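Local coordinates for malonyl Coa-acyl carrier protein transacylase (Vibrio cholerae, PDB 3HJV) that probably transfers the malonyl group from malonyl-CoA to acyl carrier protein, supplying the chain-extending substrate for fatty acid synthesis, at residues Ile116-Leu121 / Ala218-Glu223. Residues are numbered along the deposited sequence; the frame is centred on the assembly and turned at random. Where two conformers were deposited one is given.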
loop_
_atom_site.group_PDB
_atom_site.type_symbol
_atom_site.label_atom_id
_atom_site.label_comp_id
_atom_site.label_asym_id
_atom_site.label_seq_id
_atom_site.Cartn_x
_atom_site.Cartn_y
_atom_site.Cartn_z
ATOM N N ILE A 116 7.371 19.733 -6.046
ATOM C CA ILE A 116 7.759 18.371 -6.451
ATOM C C ILE A 116 9.218 18.105 -6.066
ATOM O O ILE A 116 9.524 17.047 -5.513
ATOM C CB ILE A 116 7.525 18.134 -7.953
ATOM C CG1 ILE A 116 6.037 17.953 -8.262
ATOM C CG2 ILE A 116 8.295 16.906 -8.438
ATOM C CD1 ILE A 116 5.383 16.590 -7.806
ATOM N N LYS A 117 10.108 19.052 -6.371
ATOM C CA LYS A 117 11.529 18.941 -6.002
ATOM C C LYS A 117 11.682 18.843 -4.492
ATOM O O LYS A 117 12.429 18.013 -3.985
ATOM C CB LYS A 117 12.323 20.168 -6.466
ATOM C CG LYS A 117 13.035 20.050 -7.801
ATOM C CD LYS A 117 13.984 21.251 -7.974
ATOM C CE LYS A 117 14.917 21.156 -9.177
ATOM N NZ LYS A 117 14.217 21.132 -10.467
ATOM N N LEU A 118 10.942 19.694 -3.794
ATOM C CA LEU A 118 10.995 19.770 -2.357
ATOM C C LEU A 118 10.619 18.473 -1.699
ATOM O O LEU A 118 11.327 18.015 -0.792
ATOM C CB LEU A 118 10.055 20.889 -1.892
ATOM C CG LEU A 118 9.939 21.171 -0.407
ATOM C CD1 LEU A 118 11.312 21.371 0.220
ATOM C CD2 LEU A 118 9.010 22.401 -0.176
ATOM N N VAL A 119 9.492 17.865 -2.119
ATOM C CA VAL A 119 9.053 16.615 -1.472
ATOM C C VAL A 119 9.946 15.419 -1.854
ATOM O O VAL A 119 10.127 14.497 -1.070
ATOM C CB VAL A 119 7.540 16.311 -1.639
ATOM C CG1 VAL A 119 6.684 17.476 -1.049
ATOM C CG2 VAL A 119 7.155 16.031 -3.098
ATOM N N GLU A 120 10.496 15.424 -3.059
ATOM C CA GLU A 120 11.496 14.396 -3.394
ATOM C C GLU A 120 12.657 14.482 -2.405
ATOM O O GLU A 120 13.057 13.479 -1.820
ATOM C CB GLU A 120 12.029 14.558 -4.799
ATOM C CG GLU A 120 13.070 13.494 -5.123
ATOM C CD GLU A 120 13.628 13.595 -6.525
ATOM O OE1 GLU A 120 14.134 14.696 -6.882
ATOM O OE2 GLU A 120 13.605 12.559 -7.241
ATOM N N LEU A 121 13.161 15.689 -2.188
ATOM C CA LEU A 121 14.257 15.921 -1.253
ATOM C C LEU A 121 13.848 15.541 0.176
ATOM O O LEU A 121 14.622 14.902 0.895
ATOM C CB LEU A 121 14.683 17.390 -1.276
ATOM C CG LEU A 121 15.776 17.752 -0.258
ATOM C CD1 LEU A 121 17.035 16.999 -0.498
ATOM C CD2 LEU A 121 16.070 19.266 -0.208
ATOM N N ALA A 218 15.508 22.822 5.778
ATOM C CA ALA A 218 15.403 24.270 5.967
ATOM C C ALA A 218 16.269 25.036 4.966
ATOM O O ALA A 218 15.888 26.104 4.472
ATOM C CB ALA A 218 15.775 24.650 7.384
ATOM N N LYS A 219 17.440 24.481 4.668
ATOM C CA LYS A 219 18.348 25.112 3.729
ATOM C C LYS A 219 17.730 25.213 2.336
ATOM O O LYS A 219 17.967 26.178 1.624
ATOM C CB LYS A 219 19.666 24.345 3.651
ATOM C CG LYS A 219 20.431 24.297 4.929
ATOM C CD LYS A 219 21.791 23.608 4.727
ATOM C CE LYS A 219 22.662 23.642 5.982
ATOM N NZ LYS A 219 22.161 22.723 7.048
ATOM N N THR A 220 16.988 24.196 1.932
ATOM C CA THR A 220 16.317 24.228 0.656
ATOM C C THR A 220 15.084 25.122 0.676
ATOM O O THR A 220 14.828 25.818 -0.296
ATOM C CB THR A 220 15.961 22.828 0.150
ATOM O OG1 THR A 220 17.186 22.144 -0.168
ATOM C CG2 THR A 220 15.152 22.952 -1.115
ATOM N N LEU A 221 14.340 25.130 1.784
ATOM C CA LEU A 221 13.159 25.993 1.871
ATOM C C LEU A 221 13.539 27.457 1.741
ATOM O O LEU A 221 12.748 28.261 1.255
ATOM C CB LEU A 221 12.376 25.778 3.170
ATOM C CG LEU A 221 11.491 24.525 3.194
ATOM C CD1 LEU A 221 10.886 24.359 4.559
ATOM C CD2 LEU A 221 10.363 24.605 2.161
ATOM N N ALA A 222 14.760 27.797 2.152
ATOM C CA ALA A 222 15.278 29.167 2.059
ATOM C C ALA A 222 15.407 29.616 0.594
ATOM O O ALA A 222 15.481 30.802 0.320
ATOM C CB ALA A 222 16.638 29.278 2.773
ATOM N N GLU A 223 15.453 28.660 -0.324
ATOM C CA GLU A 223 15.592 28.936 -1.758
ATOM C C GLU A 223 14.292 28.906 -2.580
ATOM O O GLU A 223 14.339 29.158 -3.777
ATOM C CB GLU A 223 16.561 27.896 -2.342
ATOM C CG GLU A 223 17.941 27.981 -1.770
ATOM C CD GLU A 223 18.877 26.918 -2.317
ATOM O OE1 GLU A 223 18.379 25.850 -2.773
ATOM O OE2 GLU A 223 20.102 27.154 -2.275
#
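L118 and L221 meet methyl to methyl, and beside them L121 meets T220; these two couples illustrate how a contact between two helices can be carried by just two pairs of side chains. In the leucine couple, CD2 of L118 lies 3.5 Å from CD2 of L221, closer than methyl groups usually approach. The same L221 methyl also touches CD1 of L118, a little less tightly. The two side chains cross at about a right angle, with one L221 methyl serving both branches of L118. Because L118 carries its CG opposite the backbone N (chi1 -180°), while L221 places CG beside its own N (chi1 -78°), both isobutyl groups bend from their roots into the interface.

L121 and T220 instead reach toward each other, tip to tip. The L121 CD2 methyl comes 3.1 Å from T220 OG1, a snug contact of hydrocarbon against hydroxyl that brings no polar bond, and it also touches T220 CB. T220 CG2 is the looser branch, 3.9 Å from L121 CD2. Its approach to L118 CD1 on the same helix, 112-128, is looser still at 4.4 Å.

Behind these groups, the CA atoms of L118 and T220 are 7.6 Å apart. The burial is uneven: the L118–L221 side is enclosed, the L121–T220 side partly open. L118 also leans on Y101 of helix 98-106, and L221 packs on L252 and I253 of helix 245-255, where K249 NZ donates a hydrogen bond to L221 O. The contact thus joins helices 112-128 and 211-221 of the larger alpha/beta part, which, as in FabD relatives, is interrupted in sequence by the ferredoxin-like part built on strands 135-141, 161-168, 171-175 and 195-198; helices 32-45 and 64-84 cover other sides of segment 116-121.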